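Local structure of DUF1993 domain-containing protein (Shewanella denitrificans, 2OQM) at residues F29-M32 / L33-N37; V73-A76 / C77-K81. The protein is of unknown function but belongs to the DUF1993 family and is a helical, DinB-like protein found here as an assembly of two chains. All coordinates share one frame; numbering follows the deposited sequence. Where two conformers were deposited one is given.

Contact 1: residues F29-M32 / L33-N37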
loop_
_atom_site.group_PDB
_atom_site.type_symbol
_atom_site.label_atom_id
_atom_site.label_comp_id
_atom_site.label_asym_id
_atom_site.label_seq_id
_atom_site.Cartn_x
_atom_site.Cartn_y
_atom_site.Cartn_z
ATOM N N PHE A 29 -8.638 -3.824 -5.272
ATOM C CA PHE A 29 -7.548 -4.155 -6.169
ATOM C C PHE A 29 -7.900 -3.904 -7.628
ATOM O O PHE A 29 -7.011 -3.531 -8.422
ATOM C CB PHE A 29 -7.159 -5.622 -6.086
ATOM C CG PHE A 29 -6.455 -6.055 -4.804
ATOM C CD1 PHE A 29 -6.015 -5.142 -3.851
ATOM C CD2 PHE A 29 -6.170 -7.402 -4.616
ATOM C CE1 PHE A 29 -5.333 -5.594 -2.700
ATOM C CE2 PHE A 29 -5.496 -7.839 -3.500
ATOM C CZ PHE A 29 -5.082 -6.916 -2.533
ATOM N N SER A 30 -9.155 -4.165 -8.014
ATOM C CA SER A 30 -9.622 -3.803 -9.366
ATOM C C SER A 30 -9.549 -2.285 -9.620
ATOM O O SER A 30 -9.157 -1.847 -10.669
ATOM C CB SER A 30 -11.060 -4.300 -9.611
ATOM O OG SER A 30 -11.139 -5.741 -9.602
ATOM N N LYS A 31 -9.990 -1.496 -8.665
ATOM C CA LYS A 31 -9.840 -0.059 -8.727
ATOM C C LYS A 31 -8.418 0.377 -8.914
ATOM O O LYS A 31 -8.124 1.196 -9.756
ATOM C CB LYS A 31 -10.385 0.591 -7.453
ATOM C CG LYS A 31 -10.418 2.113 -7.539
ATOM C CD LYS A 31 -10.926 2.794 -6.229
ATOM C CE LYS A 31 -11.028 4.303 -6.372
ATOM N NZ LYS A 31 -11.212 4.947 -5.059
HETATM N N MSE A 32 -7.507 -0.173 -8.128
HETATM C CA MSE A 32 -6.117 0.242 -8.194
HETATM C C MSE A 32 -5.488 -0.203 -9.515
HETATM O O MSE A 32 -4.603 0.478 -10.023
HETATM C CB MSE A 32 -5.347 -0.336 -7.039
HETATM C CG MSE A 32 -5.699 0.230 -5.645
HETATM SE SE MSE A 32 -5.454 2.151 -5.604
HETATM C CE MSE A 32 -3.566 2.173 -6.105
ATOM N N LEU A 33 -5.887 -1.348 -10.050
ATOM C CA LEU A 33 -5.371 -1.787 -11.350
ATOM C C LEU A 33 -5.874 -0.886 -12.464
ATOM O O LEU A 33 -5.114 -0.586 -13.401
ATOM C CB LEU A 33 -5.664 -3.255 -11.661
ATOM C CG LEU A 33 -4.901 -4.249 -10.783
ATOM C CD1 LEU A 33 -5.452 -5.683 -10.893
ATOM C CD2 LEU A 33 -3.356 -4.184 -10.997
ATOM N N LYS A 34 -7.139 -0.483 -12.393
ATOM C CA LYS A 34 -7.657 0.524 -13.317
ATOM C C LYS A 34 -6.865 1.829 -13.184
ATOM O O LYS A 34 -6.554 2.520 -14.162
ATOM C CB LYS A 34 -9.132 0.752 -13.062
ATOM C CG LYS A 34 -10.008 -0.441 -13.462
ATOM C CD LYS A 34 -11.472 -0.119 -13.336
ATOM C CE LYS A 34 -12.325 -1.386 -13.217
ATOM N NZ LYS A 34 -13.713 -1.059 -12.708
ATOM N N ASN A 35 -6.552 2.184 -11.965
ATOM C CA ASN A 35 -5.727 3.371 -11.718
ATOM C C ASN A 35 -4.342 3.230 -12.331
ATOM O O ASN A 35 -3.803 4.179 -12.933
ATOM C CB ASN A 35 -5.630 3.652 -10.223
ATOM C CG ASN A 35 -6.913 4.100 -9.615
ATOM O OD1 ASN A 35 -7.901 4.409 -10.308
ATOM N ND2 ASN A 35 -6.949 4.094 -8.276
ATOM N N LEU A 36 -3.779 2.030 -12.264
ATOM C CA LEU A 36 -2.487 1.773 -12.877
ATOM C C LEU A 36 -2.572 1.981 -14.407
ATOM O O LEU A 36 -1.641 2.504 -15.058
ATOM C CB LEU A 36 -2.018 0.355 -12.531
ATOM C CG LEU A 36 -0.625 -0.013 -13.021
ATOM C CD1 LEU A 36 0.465 0.927 -12.496
ATOM C CD2 LEU A 36 -0.383 -1.513 -12.684
ATOM N N ASN A 37 -3.696 1.584 -14.982
ATOM C CA ASN A 37 -3.952 1.849 -16.409
ATOM C C ASN A 37 -3.946 3.315 -16.740
ATOM O O ASN A 37 -3.374 3.736 -17.775
ATOM C CB ASN A 37 -5.313 1.283 -16.840
ATOM C CG ASN A 37 -5.195 0.018 -17.624
ATOM O OD1 ASN A 37 -4.242 -0.173 -18.375
ATOM N ND2 ASN A 37 -6.211 -0.825 -17.525
#

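Contact 2: residues V73-A76 / C77-K81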
loop_
_atom_site.group_PDB
_atom_site.type_symbol
_atom_site.label_atom_id
_atom_site.label_comp_id
_atom_site.label_asym_id
_atom_site.label_seq_id
_atom_site.Cartn_x
_atom_site.Cartn_y
_atom_site.Cartn_z
ATOM N N VAL A 73 4.624 -4.144 -12.861
ATOM C CA VAL A 73 3.229 -4.259 -13.320
ATOM C C VAL A 73 2.822 -5.722 -13.249
ATOM O O VAL A 73 1.741 -6.045 -12.738
ATOM C CB VAL A 73 3.030 -3.668 -14.718
ATOM C CG1 VAL A 73 1.647 -3.982 -15.300
ATOM C CG2 VAL A 73 3.283 -2.106 -14.666
ATOM N N GLN A 74 3.693 -6.598 -13.716
ATOM C CA GLN A 74 3.415 -8.016 -13.698
ATOM C C GLN A 74 3.198 -8.520 -12.263
ATOM O O GLN A 74 2.257 -9.289 -11.994
ATOM C CB GLN A 74 4.567 -8.796 -14.369
ATOM C CG GLN A 74 4.773 -8.509 -15.870
ATOM C CD GLN A 74 6.019 -9.132 -16.447
ATOM O OE1 GLN A 74 6.999 -9.308 -15.746
ATOM N NE2 GLN A 74 5.975 -9.492 -17.736
ATOM N N ILE A 75 4.034 -8.058 -11.344
ATOM C CA ILE A 75 3.943 -8.480 -9.942
ATOM C C ILE A 75 2.714 -7.890 -9.283
ATOM O O ILE A 75 2.051 -8.582 -8.545
ATOM C CB ILE A 75 5.194 -8.151 -9.107
ATOM C CG1 ILE A 75 6.421 -8.830 -9.711
ATOM C CG2 ILE A 75 4.990 -8.686 -7.676
ATOM C CD1 ILE A 75 7.794 -8.263 -9.334
ATOM N N ALA A 76 2.382 -6.639 -9.582
ATOM C CA ALA A 76 1.114 -6.075 -9.110
ATOM C C ALA A 76 -0.058 -6.891 -9.581
ATOM O O ALA A 76 -0.914 -7.230 -8.798
ATOM C CB ALA A 76 0.941 -4.590 -9.484
ATOM N N CYS A 77 -0.095 -7.263 -10.849
ATOM C CA CYS A 77 -1.210 -8.027 -11.353
ATOM C C CYS A 77 -1.304 -9.403 -10.669
ATOM O O CYS A 77 -2.389 -9.856 -10.302
ATOM C CB CYS A 77 -1.084 -8.203 -12.860
ATOM S SG CYS A 77 -1.379 -6.714 -13.880
ATOM N N ASP A 78 -0.167 -10.054 -10.516
ATOM C CA ASP A 78 -0.095 -11.376 -9.887
ATOM C C ASP A 78 -0.481 -11.306 -8.428
ATOM O O ASP A 78 -1.189 -12.158 -7.926
ATOM C CB ASP A 78 1.304 -11.976 -10.012
ATOM C CG ASP A 78 1.554 -12.644 -11.339
ATOM O OD1 ASP A 78 0.620 -12.853 -12.138
ATOM O OD2 ASP A 78 2.727 -12.963 -11.571
ATOM N N THR A 79 -0.095 -10.229 -7.757
ATOM C CA THR A 79 -0.468 -10.097 -6.369
ATOM C C THR A 79 -1.994 -10.135 -6.196
ATOM O O THR A 79 -2.513 -10.809 -5.286
ATOM C CB THR A 79 0.107 -8.813 -5.808
ATOM O OG1 THR A 79 1.537 -8.873 -5.884
ATOM C CG2 THR A 79 -0.300 -8.622 -4.371
ATOM N N ALA A 80 -2.690 -9.342 -7.015
ATOM C CA ALA A 80 -4.152 -9.290 -7.035
ATOM C C ALA A 80 -4.744 -10.636 -7.419
ATOM O O ALA A 80 -5.599 -11.171 -6.704
ATOM C CB ALA A 80 -4.652 -8.217 -7.976
ATOM N N LYS A 81 -4.277 -11.183 -8.535
ATOM C CA LYS A 81 -4.856 -12.418 -9.094
ATOM C C LYS A 81 -4.649 -13.605 -8.141
ATOM O O LYS A 81 -5.604 -14.275 -7.752
ATOM C CB LYS A 81 -4.223 -12.741 -10.452
ATOM C CG LYS A 81 -4.757 -14.051 -11.086
ATOM C CD LYS A 81 -3.913 -14.495 -12.261
ATOM C CE LYS A 81 -2.519 -14.976 -11.843
ATOM N NZ LYS A 81 -1.716 -15.468 -12.997
#

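Contact 1: residues F29-M32 / L33-N37
Residues F29 to N37 form an unbroken run of alpha-helix, in which the amides of L33, K34, N35 and L36 each donate to the carbonyl four residues earlier; L36 N to M32 O is the shortest at 2.8 Å and K34 N to S30 O the longest at 3.0 Å. The latter is the straightest of the four, with 167° at the hydrogen. Where side chains meet, N35 touches both K31 and M32. Its CG stands beside its own backbone N (chi1 -69°), which folds the amide back over the preceding turn and brings CG to 3.1 Å from K31 O. From there ND2 reaches SE of selenomethionine M32 at 3.6 Å and CG of K31 at 4.1 Å, crossing both chains at a slant. M32 is bent at chi2 and chi3, whereas K31 runs extended, carrying NZ to a salt bridge with E152 of the second subunit and a hydrogen bond to A184 O. ND2 of N35 also makes weak hydrogen bonds to the carbonyls of Y181 and L182. With an alanine here, those two carbonyls would probably lose this donor and a gap would open beside SE of M32. Further round the helix, L33 CG lies 3.2 Å from F29 O, and K34 CG, on a different side, sits equally near S30 O. S30 OG turns back to V26 O. The pattern is that of a regular i to i+4 helix, here part of the long helix 13-50 in a DinB-like helical bundle, with buried F29, M32 and L33 facing other helices and K31 reaching the dimer partner.

Contact 2: residues V73-A76 / C77-K81
I75 O is gripped twice by T79, whose hydroxyl OG1 donates to it at 2.7 Å and whose backbone N does so at 2.8 Å. The two donors come from opposite faces of the carbonyl plane: OG1 stands 38° out of it, while the amide is tilted less. A chi1 of -62° accounts for the hydroxyl's bond, since it sets OG1 beside the backbone N of T79 and aims it at the preceding turn; the amide bond comes from the helix itself. The methyl CG2 of I75 lies 3.9 Å from the same OG1, so an apolar group flanks this hydroxyl.

The other amides follow the usual i to i+4 scheme. C77 N to V73 O and D78 N to Q74 O both have the ordinary length of 2.9 Å, but A80 N to A76 O stretches to 3.3 Å while remaining nearly straight at 171°. On the face bearing V73, its CG1 approaches C77 SG at 4.3 Å, a loose apolar contact. The carboxylate of D78 folds back beside Q74 O, its CG 3.5 Å away; its OD1 forms a salt bridge with R110 and a long one, 3.6 Å, with K81 NZ. K81 NZ also bonds to P95 O and H97 ND1, while Q74 NE2 is held by E101.

This run of helix 69-87 packs against three neighbouring helices. V73 and A80 pack on helix 13-50, I75, A76 and T79 on helix 146-172, and Q74, C77 and K81 on helix 104-119, where R110 touches both Q74 and C77.

How the contacts relate
Contact 1 comes first along the chain, within helix 13-50, and contact 2 follows it in helix 69-87. Their centres are about 11 Å apart, and they lie about 7 and 5 Å from the centre of the chain, so both belong to the middle of the bundle. They touch directly: F29 CD2 comes 3.7 Å from A80 CA, L33 CD1 3.9 Å from A80 CB, and L36 CD2 4.1 Å from V73 CG1. Helices 104-119 and 146-172 pack against both, completing an arrangement consistent with a DinB-like four-helix bundle. Contact 1 additionally reaches the second subunit, whereas contact 2 meets no other chain of the assembly.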